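PDB 6G6O: Ika8 from Synthetic construct, which is a computationally designed, symmetrical eight-bladed beta-propeller of the WD40 type, with no natural function known for it. Local coordinates for residues A[172-177]-A[194-199]; A[213-218]-A[228-233]. One frame throughout, in Å; residues are numbered along the deposited sequence.

Contact 1: A[172-177]-A[194-199]; sequences EGHQSA and DGTIKV
This is a polar contact between an inter-blade loop and a turn-plus-strand: residues 172-177 link strand 167-170 to strand 178-184, and 194-199 lead into strand 197-201. His174 and Lys198 carry most of it. The His174 edge meets Thr196, ND1 donating to OG1 over 3.1 Å. The bond is nearly straight (164°), its acceptor in the ring plane. Over one face of the ring runs the extended Lys198 chain, a CH-pi contact with CD 3.9 Å from the His174 centroid. Beyond the ring, Lys198 NZ donates to Gly173 O at 2.9 Å, in the carbonyl plane. NE2 of the imidazole bonds Ser190. His174 of the Gly-His pair, Ser190 and Asp194 probably match the histidine, serine and aspartate of the WD40 structural tetrad, here with Thr196 placed between histidine and aspartate. Thr196 OG1 in turn donates to Asp194 OD1 at 2.7 Å. With CG between backbone N and carbonyl carbon (chi1 51°), Asp194 turns OD1 back to Thr196 N as well, forming an Asx turn. Replacing Asp194 with an alanine removes this shared acceptor and would probably leave the Thr196 hydroxyl able to turn away from His174. Ser176 CB packs against Asp194 OD2, 3.3 Å away.

Contact 2: A[213-218]-A[228-233]; sequences GHQSEV and VVSGAK
Three kinds of interaction join residues 213-218 to strand 227-232 and its exit: side-chain hydrogen bonds at Gln215, backbone pairing at Val218, and a peripheral charge pair. Among the first, Ser230 OG donates to Gln215 OE1 at 2.7 Å, reaching the oxygen only 16° out of its carbonyl plane. Ser230 chi1 (50°) puts OG between backbone N and carbonyl carbon, where it reaches Gln215 OE1. The other end of the amide, NE2, makes a weak bond to Ser230 O at 3.4 Å, while its stronger partner is Thr236; both ends of this buried group are therefore engaged, which fixes its rotation. In WD40 blades a histidine of the Gly-His pair usually meets the strand serine; here Gln215 does so, and His214 bonds Gly245 O instead. Alongside, Ala232 CB packs 3.6 Å from Gln215 NE2. Backbone pairing is short: Val218 and Ala232 form an antiparallel non-hydrogen-bonded pair, their CA atoms 4.1 Å apart. Next to it, Lys233 N bonds weakly to Glu217 O, and Val218 CA lies 3.4 Å from Gly231 O in a CA-H...O contact. The charged chains of Glu217 and Lys233 cross at about a right angle, their salt bridge long, with OE1 3.8 Å from NZ.

Contact 1 closes before contact 2 opens along the chain, and their centres are 12 Å apart in neighbouring blades of the propeller. Residues 197-199 belong to the sheet of strands 178-184 to 207-211, and 228-232 to that of 218-224 to 247-249; loop 213-218 follows the outer strand of the former. They touch directly: Val218 CG1 packs 3.7 Å from Gly195 CA, and Val228 CG1 lies 4.0 Å from Ile197 CD1. A backbone hydrogen bond between Val218 and Ala193 adds a polar tie between blades. The two blades carry different halves of an 80-residue sequence repeat, and their corresponding loops reach the strand serine through His174 to Ser190 in one and Gln215 to Ser230 in the other.

Contact 1: A[172-177]-A[194-199]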
ATOM      1  N   GLU A 172       1.419 -21.431  -7.354  1.00 25.84           N
ATOM      2  CA  GLU A 172       0.039 -21.820  -7.625  1.00 26.55           C
ATOM      3  C   GLU A 172      -0.928 -20.669  -7.380  1.00 28.34           C
ATOM      4  O   GLU A 172      -1.994 -20.612  -8.005  1.00 32.03           O
ATOM      5  CB  GLU A 172      -0.338 -23.032  -6.770  1.00 31.11           C
ATOM      6  CG  GLU A 172      -1.748 -23.557  -7.004  1.00 39.52           C
ATOM      7  CD  GLU A 172      -2.072 -24.768  -6.148  1.00 45.10           C
ATOM      8  OE1 GLU A 172      -2.758 -25.685  -6.649  1.00 50.29           O
ATOM      9  OE2 GLU A 172      -1.642 -24.804  -4.976  1.00 42.75           O
ATOM     10  N   GLY A 173      -0.577 -19.745  -6.490  1.00 26.19           N
ATOM     11  CA  GLY A 173      -1.439 -18.608  -6.246  1.00 21.20           C
ATOM     12  C   GLY A 173      -2.683 -18.986  -5.459  1.00 18.19           C
ATOM     13  O   GLY A 173      -2.772 -20.042  -4.830  1.00 19.95           O
ATOM     14  N   HIS A 174      -3.664 -18.093  -5.514  1.00 19.65           N
ATOM     15  CA  HIS A 174      -4.900 -18.231  -4.763  1.00 21.36           C
ATOM     16  C   HIS A 174      -6.081 -18.351  -5.717  1.00 19.72           C
ATOM     17  O   HIS A 174      -5.963 -18.129  -6.925  1.00 23.16           O
ATOM     18  CB  HIS A 174      -5.110 -17.036  -3.823  1.00 26.69           C
ATOM     19  CG  HIS A 174      -3.983 -16.813  -2.862  1.00 13.72           C
ATOM     20  ND1 HIS A 174      -4.144 -16.896  -1.496  1.00 17.19           N
ATOM     21  CD2 HIS A 174      -2.681 -16.508  -3.069  1.00 17.41           C
ATOM     22  CE1 HIS A 174      -2.990 -16.652  -0.904  1.00 17.65           C
ATOM     23  NE2 HIS A 174      -2.085 -16.414  -1.835  1.00 18.30           N
ATOM     24  N   GLN A 175      -7.232 -18.713  -5.155  1.00 22.52           N
ATOM     25  CA  GLN A 175      -8.496 -18.693  -5.874  1.00 24.27           C
ATOM     26  C   GLN A 175      -9.259 -17.390  -5.669  1.00 24.73           C
ATOM     27  O   GLN A 175     -10.444 -17.319  -6.009  1.00 30.08           O
ATOM     28  CB  GLN A 175      -9.371 -19.874  -5.448  1.00 33.18           C
ATOM     29  CG  GLN A 175      -8.664 -21.217  -5.441  1.00 29.32           C
ATOM     30  CD  GLN A 175      -9.551 -22.334  -4.922  1.00 34.94           C
ATOM     31  OE1 GLN A 175     -10.699 -22.478  -5.346  1.00 35.50           O
ATOM     32  NE2 GLN A 175      -9.023 -23.129  -3.998  1.00 32.43           N
ATOM     33  N   SER A 176      -8.611 -16.367  -5.116  1.00 29.51           N
ATOM     34  CA  SER A 176      -9.253 -15.089  -4.850  1.00 23.59           C
ATOM     35  C   SER A 176      -8.249 -13.971  -5.079  1.00 20.75           C
ATOM     36  O   SER A 176      -7.035 -14.183  -5.051  1.00 20.81           O
ATOM     37  CB  SER A 176      -9.806 -15.021  -3.422  1.00 29.59           C
ATOM     38  OG  SER A 176     -10.545 -13.830  -3.217  1.00 30.68           O
ATOM     39  N   ALA A 177      -8.779 -12.767  -5.290  1.00 27.18           N
ATOM     40  CA  ALA A 177      -7.946 -11.612  -5.599  1.00 20.70           C
ATOM     41  C   ALA A 177      -6.901 -11.382  -4.515  1.00 18.70           C
ATOM     42  O   ALA A 177      -7.194 -11.453  -3.320  1.00 27.47           O
ATOM     43  CB  ALA A 177      -8.815 -10.366  -5.763  1.00 22.23           C
ATOM     44  N   ASP A 194     -10.170 -13.819   0.253  1.00 31.33           N
ATOM     45  CA  ASP A 194     -11.001 -14.810   0.924  1.00 27.10           C
ATOM     46  C   ASP A 194     -10.470 -15.192   2.300  1.00 25.27           C
ATOM     47  O   ASP A 194     -11.003 -16.116   2.921  1.00 33.12           O
ATOM     48  CB  ASP A 194     -11.139 -16.064   0.055  1.00 32.38           C
ATOM     49  CG  ASP A 194      -9.801 -16.601  -0.420  1.00 30.06           C
ATOM     50  OD1 ASP A 194      -8.756 -16.098   0.039  1.00 28.06           O
ATOM     51  OD2 ASP A 194      -9.797 -17.526  -1.260  1.00 39.25           O
ATOM     52  N   GLY A 195      -9.438 -14.506   2.787  1.00 27.86           N
ATOM     53  CA  GLY A 195      -8.861 -14.802   4.077  1.00 23.05           C
ATOM     54  C   GLY A 195      -7.704 -15.775   4.055  1.00 28.52           C
ATOM     55  O   GLY A 195      -7.028 -15.929   5.080  1.00 34.08           O
ATOM     56  N   THR A 196      -7.448 -16.433   2.928  1.00 27.15           N
ATOM     57  CA  THR A 196      -6.366 -17.404   2.862  1.00 26.13           C
ATOM     58  C   THR A 196      -5.013 -16.705   2.851  1.00 22.38           C
ATOM     59  O   THR A 196      -4.853 -15.628   2.272  1.00 24.86           O
ATOM     60  CB  THR A 196      -6.506 -18.283   1.617  1.00 27.80           C
ATOM     61  OG1 THR A 196      -6.485 -17.463   0.443  1.00 28.89           O
ATOM     62  CG2 THR A 196      -7.809 -19.067   1.660  1.00 25.08           C
ATOM     63  N   ILE A 197      -4.034 -17.327   3.504  1.00 18.59           N
ATOM     64  CA  ILE A 197      -2.662 -16.838   3.534  1.00 21.70           C
ATOM     65  C   ILE A 197      -1.750 -17.995   3.156  1.00 24.72           C
ATOM     66  O   ILE A 197      -1.805 -19.062   3.778  1.00 29.04           O
ATOM     67  CB  ILE A 197      -2.285 -16.268   4.915  1.00 30.82           C
ATOM     68  CG1 ILE A 197      -2.916 -14.885   5.111  1.00 23.03           C
ATOM     69  CG2 ILE A 197      -0.770 -16.205   5.077  1.00 26.77           C
ATOM     70  CD1 ILE A 197      -2.073 -13.739   4.598  1.00 23.16           C
ATOM     71  N   LYS A 198      -0.916 -17.787   2.141  1.00 24.94           N
ATOM     72  CA  LYS A 198      -0.078 -18.842   1.590  1.00 27.06           C
ATOM     73  C   LYS A 198       1.383 -18.423   1.647  1.00 25.41           C
ATOM     74  O   LYS A 198       1.739 -17.325   1.207  1.00 24.00           O
ATOM     75  CB  LYS A 198      -0.494 -19.167   0.155  1.00 22.54           C
ATOM     76  CG  LYS A 198      -1.883 -19.780   0.062  1.00 21.60           C
ATOM     77  CD  LYS A 198      -2.142 -20.384  -1.305  1.00 23.94           C
ATOM     78  CE  LYS A 198      -3.512 -21.033  -1.366  1.00 21.36           C
ATOM     79  NZ  LYS A 198      -3.718 -21.758  -2.648  1.00 34.62           N
ATOM     80  N   VAL A 199       2.221 -19.304   2.188  1.00 31.07           N
ATOM     81  CA  VAL A 199       3.651 -19.066   2.341  1.00 30.78           C
ATOM     82  C   VAL A 199       4.381 -19.948   1.339  1.00 30.78           C
ATOM     83  O   VAL A 199       4.254 -21.179   1.375  1.00 30.95           O
ATOM     84  CB  VAL A 199       4.119 -19.351   3.776  1.00 29.44           C
ATOM     85  CG1 VAL A 199       5.636 -19.368   3.848  1.00 27.35           C
ATOM     86  CG2 VAL A 199       3.544 -18.315   4.725  1.00 25.97           C
TER
HETATM   87  O   HOH W   1      -7.628 -19.214  -2.731  1.00 28.62           O
HETATM   88  O   HOH W   2      -6.904 -21.950  -1.899  1.00 32.82           O

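Contact 2: A[213-218]-A[228-233]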
ATOM      1  N   GLY A 213      -7.287 -18.676   7.211  1.00 34.91           N
ATOM      2  CA  GLY A 213      -7.546 -17.417   7.876  1.00 32.09           C
ATOM      3  C   GLY A 213      -8.672 -17.521   8.884  1.00 32.91           C
ATOM      4  O   GLY A 213      -9.316 -18.558   9.056  1.00 37.02           O
ATOM      5  N   HIS A 214      -8.913 -16.404   9.567  1.00 33.71           N
ATOM      6  CA  HIS A 214      -9.935 -16.326  10.601  1.00 34.79           C
ATOM      7  C   HIS A 214     -11.071 -15.382  10.233  1.00 41.48           C
ATOM      8  O   HIS A 214     -11.875 -15.027  11.101  1.00 44.40           O
ATOM      9  CB  HIS A 214      -9.306 -15.899  11.929  1.00 31.91           C
ATOM     10  CG  HIS A 214      -8.072 -16.668  12.286  1.00 36.52           C
ATOM     11  ND1 HIS A 214      -8.116 -17.925  12.849  1.00 30.46           N
ATOM     12  CD2 HIS A 214      -6.760 -16.358  12.157  1.00 30.82           C
ATOM     13  CE1 HIS A 214      -6.885 -18.356  13.053  1.00 35.53           C
ATOM     14  NE2 HIS A 214      -6.043 -17.424  12.641  1.00 31.52           N
ATOM     15  N   GLN A 215     -11.162 -14.970   8.969  1.00 40.69           N
ATOM     16  CA  GLN A 215     -12.195 -14.044   8.530  1.00 32.20           C
ATOM     17  C   GLN A 215     -12.654 -14.416   7.128  1.00 34.27           C
ATOM     18  O   GLN A 215     -11.961 -15.120   6.388  1.00 33.43           O
ATOM     19  CB  GLN A 215     -11.697 -12.591   8.543  1.00 34.38           C
ATOM     20  CG  GLN A 215     -11.493 -12.006   9.930  1.00 30.84           C
ATOM     21  CD  GLN A 215     -10.386 -10.971   9.968  1.00 27.37           C
ATOM     22  OE1 GLN A 215      -9.268 -11.224   9.519  1.00 32.38           O
ATOM     23  NE2 GLN A 215     -10.692  -9.797  10.507  1.00 26.10           N
ATOM     24  N   SER A 216     -13.840 -13.932   6.774  1.00 36.68           N
ATOM     25  CA  SER A 216     -14.361 -14.014   5.418  1.00 33.67           C
ATOM     26  C   SER A 216     -14.392 -12.617   4.814  1.00 33.74           C
ATOM     27  O   SER A 216     -14.779 -11.652   5.481  1.00 40.00           O
ATOM     28  CB  SER A 216     -15.762 -14.631   5.397  1.00 40.09           C
ATOM     29  OG  SER A 216     -15.728 -15.988   5.803  1.00 40.37           O
ATOM     30  N   GLU A 217     -13.978 -12.518   3.549  1.00 28.34           N
ATOM     31  CA  GLU A 217     -13.863 -11.242   2.849  1.00 31.96           C
ATOM     32  C   GLU A 217     -12.952 -10.273   3.591  1.00 32.71           C
ATOM     33  O   GLU A 217     -13.437  -9.343   4.245  1.00 33.88           O
ATOM     34  CB  GLU A 217     -15.234 -10.588   2.649  1.00 37.40           C
ATOM     35  CG  GLU A 217     -16.337 -11.509   2.170  1.00 33.28           C
ATOM     36  CD  GLU A 217     -17.636 -10.759   1.941  1.00 28.54           C
ATOM     37  OE1 GLU A 217     -17.707  -9.972   0.973  1.00 33.40           O
ATOM     38  OE2 GLU A 217     -18.582 -10.945   2.733  1.00 31.57           O
ATOM     39  N   VAL A 218     -11.642 -10.468   3.503  1.00 26.84           N
ATOM     40  CA  VAL A 218     -10.715  -9.509   4.089  1.00 28.97           C
ATOM     41  C   VAL A 218     -10.536  -8.343   3.126  1.00 31.66           C
ATOM     42  O   VAL A 218     -10.583  -8.500   1.900  1.00 27.86           O
ATOM     43  CB  VAL A 218      -9.367 -10.170   4.441  1.00 30.51           C
ATOM     44  CG1 VAL A 218      -9.589 -11.377   5.341  1.00 27.91           C
ATOM     45  CG2 VAL A 218      -8.604 -10.561   3.187  1.00 34.70           C
ATOM     46  N   VAL A 228       0.720 -11.281  10.578  1.00 22.64           N
ATOM     47  CA  VAL A 228      -0.247 -10.718   9.641  1.00 25.75           C
ATOM     48  C   VAL A 228      -1.318  -9.981  10.430  1.00 25.49           C
ATOM     49  O   VAL A 228      -1.832 -10.499  11.430  1.00 23.34           O
ATOM     50  CB  VAL A 228      -0.885 -11.805   8.757  1.00 23.02           C
ATOM     51  CG1 VAL A 228      -1.749 -11.171   7.677  1.00 17.71           C
ATOM     52  CG2 VAL A 228       0.178 -12.671   8.136  1.00 34.45           C
ATOM     53  N   VAL A 229      -1.653  -8.776   9.979  1.00 26.16           N
ATOM     54  CA  VAL A 229      -2.781  -8.014  10.498  1.00 18.24           C
ATOM     55  C   VAL A 229      -3.837  -7.971   9.406  1.00 18.25           C
ATOM     56  O   VAL A 229      -3.594  -7.434   8.318  1.00 19.70           O
ATOM     57  CB  VAL A 229      -2.364  -6.599  10.928  1.00 18.27           C
ATOM     58  CG1 VAL A 229      -3.536  -5.880  11.576  1.00 20.84           C
ATOM     59  CG2 VAL A 229      -1.180  -6.664  11.876  1.00 22.47           C
ATOM     60  N   SER A 230      -5.005  -8.543   9.687  1.00 23.28           N
ATOM     61  CA  SER A 230      -6.078  -8.663   8.709  1.00 23.42           C
ATOM     62  C   SER A 230      -7.306  -7.911   9.195  1.00 23.14           C
ATOM     63  O   SER A 230      -7.750  -8.104  10.332  1.00 26.76           O
ATOM     64  CB  SER A 230      -6.426 -10.132   8.452  1.00 17.92           C
ATOM     65  OG  SER A 230      -6.625 -10.834   9.666  1.00 22.75           O
ATOM     66  N   GLY A 231      -7.848  -7.058   8.334  1.00 22.60           N
ATOM     67  CA  GLY A 231      -9.114  -6.381   8.581  1.00 17.96           C
ATOM     68  C   GLY A 231     -10.155  -6.890   7.604  1.00 20.73           C
ATOM     69  O   GLY A 231      -9.844  -7.157   6.439  1.00 26.31           O
ATOM     70  N   ALA A 232     -11.390  -7.029   8.080  1.00 20.96           N
ATOM     71  CA  ALA A 232     -12.463  -7.610   7.287  1.00 25.29           C
ATOM     72  C   ALA A 232     -13.656  -6.665   7.243  1.00 22.95           C
ATOM     73  O   ALA A 232     -13.694  -5.637   7.925  1.00 21.83           O
ATOM     74  CB  ALA A 232     -12.887  -8.976   7.840  1.00 24.76           C
ATOM     75  N   LYS A 233     -14.641  -7.035   6.422  1.00 28.31           N
ATOM     76  CA  LYS A 233     -15.834  -6.211   6.265  1.00 26.76           C
ATOM     77  C   LYS A 233     -16.679  -6.186   7.533  1.00 23.25           C
ATOM     78  O   LYS A 233     -17.356  -5.189   7.801  1.00 29.87           O
ATOM     79  CB  LYS A 233     -16.670  -6.713   5.086  1.00 27.83           C
ATOM     80  CG  LYS A 233     -15.886  -6.875   3.794  1.00 23.88           C
ATOM     81  CD  LYS A 233     -16.782  -6.717   2.577  1.00 29.48           C
ATOM     82  CE  LYS A 233     -15.971  -6.733   1.290  1.00 29.33           C
ATOM     83  NZ  LYS A 233     -16.796  -6.369   0.105  1.00 31.70           N
TER